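Local structure of protoporphyrinogen oxidase (Exiguobacterium sibiricum, 3LOV) at residues V332-I346 with V359-L372. The protein probably catalyses the FAD-dependent oxidation of coproporphyrinogen III to coproporphyrin III, with oxygen as acceptor, in heme b biosynthesis. Numbering follows the deposited sequence.
Sequences VNRRAPYSITACTAI and VLRAFVGRPGNDHL
The carbonyl O of Val332 is gripped by Arg366 NH2 at 3.0 Å and by a water at 2.7 Å, and that water also accepts from Arg366 NH1. The arginine stands beside an antiparallel strand pair, 342-345 with 359-364, in the mixed sheet of this flavin-containing amine oxidoreductase fold. Its NH2 lies above the Val332 carbonyl plane, 49° out of it, yet the oxygen is near the guanidinium plane. A second water accepts from Arg366 NH2 and lies within bonding distance of Ile340 O, one of several acceptors it could serve. Thr341 CG2 covers one guanidinium face, 3.6 Å above the plane, and Arg334 CA covers the opposite one. Arg366 is extended from CG to NE, which carries the guanidinium across to the 333-336 turn. With Arg366 replaced by alanine, Val332 O would probably lose its arginine donor and a gap would open between Thr341 and Arg334.

Along the strands, Thr344 N donates to Arg361 O and Arg361 N to Thr344 O, each at 2.8 Å. Phe363 N donates to Ala342 O almost straight, at 170°. Cys343, Ala345, Leu360 and Ala362 share one sheet face, where Ala362 meets helix 377-392. Arg361 and Phe363 share the other with Thr344, on the FAD side. Arg361 NH1 binds Gly58 O. Phe363 CE2 lies over one face of the Arg361 guanidinium, 3.9 Å above its plane. Arg361 NE donates to a water that lies 3.2 Å from Thr344 OG1.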
ATOM      1  N   VAL A 332      11.866   5.808   9.754  1.00 22.39           N
ATOM      2  CA  VAL A 332      12.377   5.675  11.116  1.00 20.97           C
ATOM      3  C   VAL A 332      12.628   4.213  11.505  1.00 21.67           C
ATOM      4  O   VAL A 332      11.771   3.327  11.338  1.00 17.89           O
ATOM      5  CB  VAL A 332      11.411   6.300  12.149  1.00 23.42           C
ATOM      6  CG1 VAL A 332      12.012   6.285  13.611  1.00 19.64           C
ATOM      7  CG2 VAL A 332      11.023   7.706  11.701  1.00 21.61           C
ATOM      8  N   ASN A 333      13.804   3.964  12.070  1.00 22.03           N
ATOM      9  CA  ASN A 333      14.085   2.654  12.638  1.00 22.54           C
ATOM     10  C   ASN A 333      13.139   2.443  13.835  1.00 22.86           C
ATOM     11  O   ASN A 333      12.984   3.325  14.683  1.00 22.35           O
ATOM     12  CB  ASN A 333      15.541   2.539  13.051  1.00 19.74           C
ATOM     13  CG  ASN A 333      15.903   1.142  13.534  1.00 25.15           C
ATOM     14  OD1 ASN A 333      15.178   0.528  14.330  1.00 19.87           O
ATOM     15  ND2 ASN A 333      17.026   0.629  13.053  1.00 27.71           N
ATOM     16  N   ARG A 334      12.483   1.292  13.847  1.00 22.77           N
ATOM     17  CA  ARG A 334      11.473   0.956  14.858  1.00 20.93           C
ATOM     18  C   ARG A 334      12.054   0.941  16.285  1.00 22.32           C
ATOM     19  O   ARG A 334      11.308   1.097  17.273  1.00 19.07           O
ATOM     20  CB  ARG A 334      10.905  -0.420  14.542  1.00 20.43           C
ATOM     21  CG  ARG A 334      11.897  -1.560  14.788  1.00 18.55           C
ATOM     22  CD  ARG A 334      11.537  -2.839  13.979  1.00 22.96           C
ATOM     23  NE  ARG A 334      10.186  -3.280  14.273  1.00 21.18           N
ATOM     24  CZ  ARG A 334       9.575  -4.303  13.672  1.00 27.66           C
ATOM     25  NH1 ARG A 334      10.169  -5.004  12.719  1.00 25.17           N
ATOM     26  NH2 ARG A 334       8.346  -4.628  14.025  1.00 29.12           N
ATOM     27  N   ARG A 335      13.373   0.749  16.400  1.00 22.51           N
ATOM     28  CA  ARG A 335      14.043   0.794  17.698  1.00 25.91           C
ATOM     29  C   ARG A 335      14.190   2.192  18.296  1.00 28.11           C
ATOM     30  O   ARG A 335      14.477   2.297  19.482  1.00 27.46           O
ATOM     31  CB  ARG A 335      15.431   0.120  17.629  1.00 27.66           C
ATOM     32  CG  ARG A 335      15.349  -1.333  17.275  1.00 25.17           C
ATOM     33  CD  ARG A 335      16.705  -1.885  16.792  1.00 20.88           C
ATOM     34  NE  ARG A 335      16.470  -3.219  16.264  1.00 18.28           N
ATOM     35  CZ  ARG A 335      15.869  -3.481  15.104  1.00 19.75           C
ATOM     36  NH1 ARG A 335      15.436  -2.476  14.327  1.00 19.36           N
ATOM     37  NH2 ARG A 335      15.688  -4.744  14.718  1.00 20.80           N
ATOM     38  N   ALA A 336      13.993   3.250  17.507  1.00 25.95           N
ATOM     39  CA  ALA A 336      14.351   4.614  17.950  1.00 24.85           C
ATOM     40  C   ALA A 336      13.223   5.188  18.789  1.00 22.84           C
ATOM     41  O   ALA A 336      12.099   4.766  18.631  1.00 24.60           O
ATOM     42  CB  ALA A 336      14.654   5.545  16.729  1.00 20.26           C
ATOM     43  N   PRO A 337      13.498   6.191  19.647  1.00 25.11           N
ATOM     44  CA  PRO A 337      12.427   6.686  20.542  1.00 26.59           C
ATOM     45  C   PRO A 337      11.471   7.714  19.912  1.00 27.58           C
ATOM     46  O   PRO A 337      11.506   8.897  20.271  1.00 28.17           O
ATOM     47  CB  PRO A 337      13.228   7.269  21.718  1.00 29.96           C
ATOM     48  CG  PRO A 337      14.503   7.738  21.084  1.00 23.89           C
ATOM     49  CD  PRO A 337      14.819   6.723  20.035  1.00 26.11           C
ATOM     50  N   TYR A 338      10.631   7.259  18.970  1.00 25.88           N
ATOM     51  CA  TYR A 338       9.708   8.132  18.238  1.00 25.57           C
ATOM     52  C   TYR A 338       8.387   7.434  18.013  1.00 25.13           C
ATOM     53  O   TYR A 338       8.336   6.228  17.915  1.00 26.66           O
ATOM     54  CB  TYR A 338      10.288   8.533  16.871  1.00 26.48           C
ATOM     55  CG  TYR A 338      11.596   9.243  16.967  1.00 23.28           C
ATOM     56  CD1 TYR A 338      11.635  10.604  17.253  1.00 27.57           C
ATOM     57  CD2 TYR A 338      12.784   8.573  16.803  1.00 23.70           C
ATOM     58  CE1 TYR A 338      12.824  11.287  17.362  1.00 29.71           C
ATOM     59  CE2 TYR A 338      13.994   9.242  16.919  1.00 29.55           C
ATOM     60  CZ  TYR A 338      14.003  10.608  17.195  1.00 29.47           C
ATOM     61  OH  TYR A 338      15.188  11.306  17.320  1.00 29.89           O
ATOM     62  N   SER A 339       7.326   8.215  17.943  1.00 26.74           N
ATOM     63  CA  SER A 339       6.024   7.733  17.546  1.00 26.62           C
ATOM     64  C   SER A 339       5.884   7.623  16.034  1.00 27.52           C
ATOM     65  O   SER A 339       5.230   6.704  15.556  1.00 30.55           O
ATOM     66  CB  SER A 339       4.954   8.677  18.093  1.00 29.36           C
ATOM     67  OG  SER A 339       5.021   8.738  19.512  1.00 30.41           O
ATOM     68  N   ILE A 340       6.501   8.521  15.267  1.00 25.84           N
ATOM     69  CA  ILE A 340       6.375   8.465  13.817  1.00 26.33           C
ATOM     70  C   ILE A 340       7.255   7.396  13.147  1.00 27.20           C
ATOM     71  O   ILE A 340       8.409   7.195  13.525  1.00 26.45           O
ATOM     72  CB  ILE A 340       6.574   9.842  13.142  1.00 28.27           C
ATOM     73  CG1 ILE A 340       8.011  10.364  13.230  1.00 28.18           C
ATOM     74  CG2 ILE A 340       5.652  10.854  13.751  1.00 30.34           C
ATOM     75  CD1 ILE A 340       8.153  11.820  12.627  1.00 26.10           C
ATOM     76  N   THR A 341       6.700   6.713  12.145  1.00 23.41           N
ATOM     77  CA  THR A 341       7.440   5.699  11.401  1.00 21.28           C
ATOM     78  C   THR A 341       8.080   6.260  10.130  1.00 23.08           C
ATOM     79  O   THR A 341       9.000   5.646   9.568  1.00 25.07           O
ATOM     80  CB  THR A 341       6.506   4.574  10.986  1.00 23.25           C
ATOM     81  OG1 THR A 341       5.649   5.059   9.957  1.00 23.32           O
ATOM     82  CG2 THR A 341       5.619   4.085  12.224  1.00 14.82           C
ATOM     83  N   ALA A 342       7.580   7.403   9.661  1.00 22.52           N
ATOM     84  CA  ALA A 342       8.103   8.070   8.460  1.00 23.17           C
ATOM     85  C   ALA A 342       7.534   9.465   8.414  1.00 22.76           C
ATOM     86  O   ALA A 342       6.551   9.748   9.091  1.00 25.42           O
ATOM     87  CB  ALA A 342       7.735   7.294   7.157  1.00 21.22           C
ATOM     88  N   CYS A 343       8.180  10.345   7.665  1.00 22.53           N
ATOM     89  CA  CYS A 343       7.674  11.693   7.400  1.00 23.34           C
ATOM     90  C   CYS A 343       8.103  12.134   6.013  1.00 27.98           C
ATOM     91  O   CYS A 343       9.222  11.833   5.587  1.00 28.32           O
ATOM     92  CB  CYS A 343       8.199  12.708   8.386  1.00 23.28           C
ATOM     93  SG  CYS A 343       7.454  14.366   8.189  1.00 29.30           S
ATOM     94  N   THR A 344       7.214  12.836   5.315  1.00 28.57           N
ATOM     95  CA  THR A 344       7.518  13.320   3.971  1.00 30.18           C
ATOM     96  C   THR A 344       7.347  14.828   3.917  1.00 27.72           C
ATOM     97  O   THR A 344       6.416  15.371   4.526  1.00 23.93           O
ATOM     98  CB  THR A 344       6.565  12.724   2.942  1.00 30.72           C
ATOM     99  OG1 THR A 344       6.642  11.301   2.997  1.00 33.57           O
ATOM    100  CG2 THR A 344       6.901  13.225   1.544  1.00 31.49           C
ATOM    101  N   ALA A 345       8.273  15.478   3.206  1.00 26.61           N
ATOM    102  CA  ALA A 345       8.163  16.878   2.863  1.00 27.05           C
ATOM    103  C   ALA A 345       7.369  16.907   1.574  1.00 26.26           C
ATOM    104  O   ALA A 345       7.939  16.893   0.486  1.00 23.16           O
ATOM    105  CB  ALA A 345       9.555  17.513   2.674  1.00 26.50           C
ATOM    106  N   ILE A 346       6.047  16.883   1.727  1.00 25.73           N
ATOM    107  CA  ILE A 346       5.104  16.824   0.621  1.00 26.88           C
ATOM    108  C   ILE A 346       5.415  17.858  -0.464  1.00 28.18           C
ATOM    109  O   ILE A 346       5.366  17.564  -1.666  1.00 24.15           O
ATOM    110  CB  ILE A 346       3.667  17.133   1.125  1.00 28.57           C
ATOM    111  CG1 ILE A 346       3.050  15.965   1.907  1.00 34.29           C
ATOM    112  CG2 ILE A 346       2.759  17.514  -0.045  1.00 25.27           C
ATOM    113  CD1 ILE A 346       3.450  14.586   1.471  1.00 30.80           C
ATOM    114  N   VAL A 359       5.029  21.663   3.776  1.00 30.60           N
ATOM    115  CA  VAL A 359       4.052  20.707   4.283  1.00 28.72           C
ATOM    116  C   VAL A 359       4.723  19.395   4.619  1.00 26.30           C
ATOM    117  O   VAL A 359       5.382  18.792   3.754  1.00 22.96           O
ATOM    118  CB  VAL A 359       2.954  20.481   3.269  1.00 27.81           C
ATOM    119  CG1 VAL A 359       1.889  19.525   3.833  1.00 24.99           C
ATOM    120  CG2 VAL A 359       2.345  21.852   2.844  1.00 27.93           C
ATOM    121  N   LEU A 360       4.540  18.967   5.871  1.00 25.04           N
ATOM    122  CA  LEU A 360       5.091  17.708   6.361  1.00 24.29           C
ATOM    123  C   LEU A 360       3.935  16.704   6.562  1.00 24.46           C
ATOM    124  O   LEU A 360       2.891  17.043   7.108  1.00 27.08           O
ATOM    125  CB  LEU A 360       5.914  17.911   7.654  1.00 23.82           C
ATOM    126  CG  LEU A 360       7.166  18.835   7.640  1.00 26.40           C
ATOM    127  CD1 LEU A 360       7.843  18.907   9.026  1.00 21.42           C
ATOM    128  CD2 LEU A 360       8.202  18.389   6.604  1.00 18.77           C
ATOM    129  N   ARG A 361       4.104  15.479   6.081  1.00 22.14           N
ATOM    130  CA  ARG A 361       3.114  14.395   6.332  1.00 22.91           C
ATOM    131  C   ARG A 361       3.814  13.265   7.087  1.00 21.99           C
ATOM    132  O   ARG A 361       4.696  12.620   6.538  1.00 23.84           O
ATOM    133  CB  ARG A 361       2.445  13.846   5.047  1.00 20.42           C
ATOM    134  CG  ARG A 361       1.258  12.871   5.375  1.00 22.87           C
ATOM    135  CD  ARG A 361       0.303  12.530   4.230  1.00 18.31           C
ATOM    136  NE  ARG A 361       0.840  11.528   3.328  1.00 23.82           N
ATOM    137  CZ  ARG A 361       0.117  10.608   2.666  1.00 27.10           C
ATOM    138  NH1 ARG A 361      -1.210  10.539   2.770  1.00 23.97           N
ATOM    139  NH2 ARG A 361       0.738   9.739   1.894  1.00 26.24           N
ATOM    140  N   ALA A 362       3.468  13.097   8.360  1.00 21.97           N
ATOM    141  CA  ALA A 362       4.001  12.018   9.186  1.00 22.88           C
ATOM    142  C   ALA A 362       3.026  10.830   9.199  1.00 23.49           C
ATOM    143  O   ALA A 362       1.821  10.997   9.117  1.00 23.46           O
ATOM    144  CB  ALA A 362       4.315  12.504  10.608  1.00 18.77           C
ATOM    145  N   PHE A 363       3.582   9.623   9.246  1.00 25.15           N
ATOM    146  CA  PHE A 363       2.812   8.396   9.409  1.00 22.76           C
ATOM    147  C   PHE A 363       3.044   7.844  10.815  1.00 23.66           C
ATOM    148  O   PHE A 363       4.165   7.942  11.362  1.00 22.06           O
ATOM    149  CB  PHE A 363       3.260   7.351   8.394  1.00 22.61           C
ATOM    150  CG  PHE A 363       2.921   7.703   6.972  1.00 22.11           C
ATOM    151  CD1 PHE A 363       3.643   8.659   6.287  1.00 31.04           C
ATOM    152  CD2 PHE A 363       1.901   7.044   6.307  1.00 31.61           C
ATOM    153  CE1 PHE A 363       3.340   8.969   4.961  1.00 36.54           C
ATOM    154  CE2 PHE A 363       1.590   7.359   4.963  1.00 30.57           C
ATOM    155  CZ  PHE A 363       2.304   8.299   4.308  1.00 29.44           C
ATOM    156  N   VAL A 364       1.989   7.274  11.395  1.00 19.78           N
ATOM    157  CA  VAL A 364       2.031   6.646  12.734  1.00 20.79           C
ATOM    158  C   VAL A 364       1.311   5.302  12.649  1.00 21.92           C
ATOM    159  O   VAL A 364       0.221   5.226  12.071  1.00 23.71           O
ATOM    160  CB  VAL A 364       1.324   7.521  13.826  1.00 19.09           C
ATOM    161  CG1 VAL A 364       1.171   6.722  15.137  1.00 25.64           C
ATOM    162  CG2 VAL A 364       2.098   8.834  14.103  1.00 17.54           C
ATOM    163  N   GLY A 365       1.910   4.252  13.217  1.00 20.87           N
ATOM    164  CA  GLY A 365       1.308   2.939  13.252  1.00 22.53           C
ATOM    165  C   GLY A 365       2.215   1.868  12.676  1.00 23.09           C
ATOM    166  O   GLY A 365       2.720   2.022  11.574  1.00 20.71           O
ATOM    167  N   ARG A 366       2.439   0.803  13.451  1.00 21.08           N
ATOM    168  CA  ARG A 366       3.182  -0.404  13.012  1.00 21.72           C
ATOM    169  C   ARG A 366       2.444  -1.652  13.446  1.00 19.83           C
ATOM    170  O   ARG A 366       1.612  -1.584  14.359  1.00 19.54           O
ATOM    171  CB  ARG A 366       4.573  -0.459  13.685  1.00 19.50           C
ATOM    172  CG  ARG A 366       5.448   0.757  13.487  1.00 19.37           C
ATOM    173  CD  ARG A 366       6.748   0.521  14.212  1.00 25.45           C
ATOM    174  NE  ARG A 366       7.670   1.627  14.050  1.00 25.59           N
ATOM    175  CZ  ARG A 366       8.486   1.777  13.010  1.00 26.62           C
ATOM    176  NH1 ARG A 366       8.504   0.889  12.038  1.00 23.96           N
ATOM    177  NH2 ARG A 366       9.268   2.838  12.943  1.00 24.08           N
ATOM    178  N   PRO A 367       2.780  -2.804  12.856  1.00 20.27           N
ATOM    179  CA  PRO A 367       2.115  -4.019  13.316  1.00 24.04           C
ATOM    180  C   PRO A 367       2.519  -4.343  14.776  1.00 25.20           C
ATOM    181  O   PRO A 367       3.724  -4.335  15.144  1.00 22.13           O
ATOM    182  CB  PRO A 367       2.620  -5.087  12.345  1.00 22.52           C
ATOM    183  CG  PRO A 367       3.903  -4.502  11.796  1.00 27.13           C
ATOM    184  CD  PRO A 367       3.652  -3.063  11.698  1.00 22.95           C
ATOM    185  N   GLY A 368       1.505  -4.542  15.605  1.00 21.58           N
ATOM    186  CA  GLY A 368       1.715  -4.824  16.996  1.00 22.97           C
ATOM    187  C   GLY A 368       1.991  -3.580  17.810  1.00 25.05           C
ATOM    188  O   GLY A 368       2.158  -3.678  19.022  1.00 26.88           O
ATOM    189  N   ASN A 369       1.980  -2.401  17.183  1.00 22.38           N
ATOM    190  CA  ASN A 369       2.299  -1.153  17.885  1.00 21.67           C
ATOM    191  C   ASN A 369       1.648   0.010  17.156  1.00 22.86           C
ATOM    192  O   ASN A 369       2.276   0.663  16.331  1.00 22.32           O
ATOM    193  CB  ASN A 369       3.838  -1.046  17.934  1.00 19.60           C
ATOM    194  CG  ASN A 369       4.368   0.229  18.594  1.00 17.95           C
ATOM    195  OD1 ASN A 369       3.650   0.971  19.252  1.00 22.89           O
ATOM    196  ND2 ASN A 369       5.680   0.480  18.392  1.00 16.65           N
ATOM    197  N   ASP A 370       0.357   0.218  17.399  1.00 24.21           N
ATOM    198  CA  ASP A 370      -0.387   1.251  16.677  1.00 24.05           C
ATOM    199  C   ASP A 370      -1.436   1.926  17.567  1.00 25.47           C
ATOM    200  O   ASP A 370      -2.413   2.509  17.062  1.00 22.27           O
ATOM    201  CB  ASP A 370      -1.056   0.645  15.423  1.00 18.90           C
ATOM    202  CG  ASP A 370      -2.036  -0.464  15.753  1.00 25.99           C
ATOM    203  OD1 ASP A 370      -2.183  -0.768  16.932  1.00 25.39           O
ATOM    204  OD2 ASP A 370      -2.648  -1.056  14.834  1.00 26.80           O
ATOM    205  N   HIS A 371      -1.224   1.857  18.884  1.00 26.05           N
ATOM    206  CA  HIS A 371      -2.227   2.369  19.822  1.00 26.30           C
ATOM    207  C   HIS A 371      -2.477   3.860  19.634  1.00 22.93           C
ATOM    208  O   HIS A 371      -3.591   4.307  19.827  1.00 22.62           O
ATOM    209  CB  HIS A 371      -1.798   2.119  21.279  1.00 29.40           C
ATOM    210  CG  HIS A 371      -0.912   3.183  21.830  1.00 31.02           C
ATOM    211  ND1 HIS A 371       0.436   3.244  21.544  1.00 32.64           N
ATOM    212  CD2 HIS A 371      -1.183   4.241  22.633  1.00 36.17           C
ATOM    213  CE1 HIS A 371       0.957   4.294  22.153  1.00 43.13           C
ATOM    214  NE2 HIS A 371      -0.003   4.912  22.821  1.00 32.53           N
ATOM    215  N   LEU A 372      -1.439   4.633  19.305  1.00 23.92           N
ATOM    216  CA  LEU A 372      -1.622   6.076  19.036  1.00 26.54           C
ATOM    217  C   LEU A 372      -2.726   6.367  18.035  1.00 25.87           C
ATOM    218  O   LEU A 372      -3.342   7.429  18.133  1.00 24.95           O
ATOM    219  CB  LEU A 372      -0.356   6.757  18.534  1.00 28.53           C
ATOM    220  CG  LEU A 372       0.581   7.348  19.576  1.00 35.52           C
ATOM    221  CD1 LEU A 372       1.697   8.079  18.855  1.00 28.23           C
ATOM    222  CD2 LEU A 372      -0.174   8.280  20.536  1.00 29.47           C
TER
HETATM  223  O   HOH W   1       9.992   2.156   9.664  1.00 31.85           O
HETATM  224  O   HOH W   2       8.675   4.767  14.797  1.00 28.82           O
HETATM  225  O   HOH W   3       3.079   3.950   9.894  1.00 23.55           O
HETATM  226  O   HOH W   4       3.685  11.089   1.914  1.00 20.91           O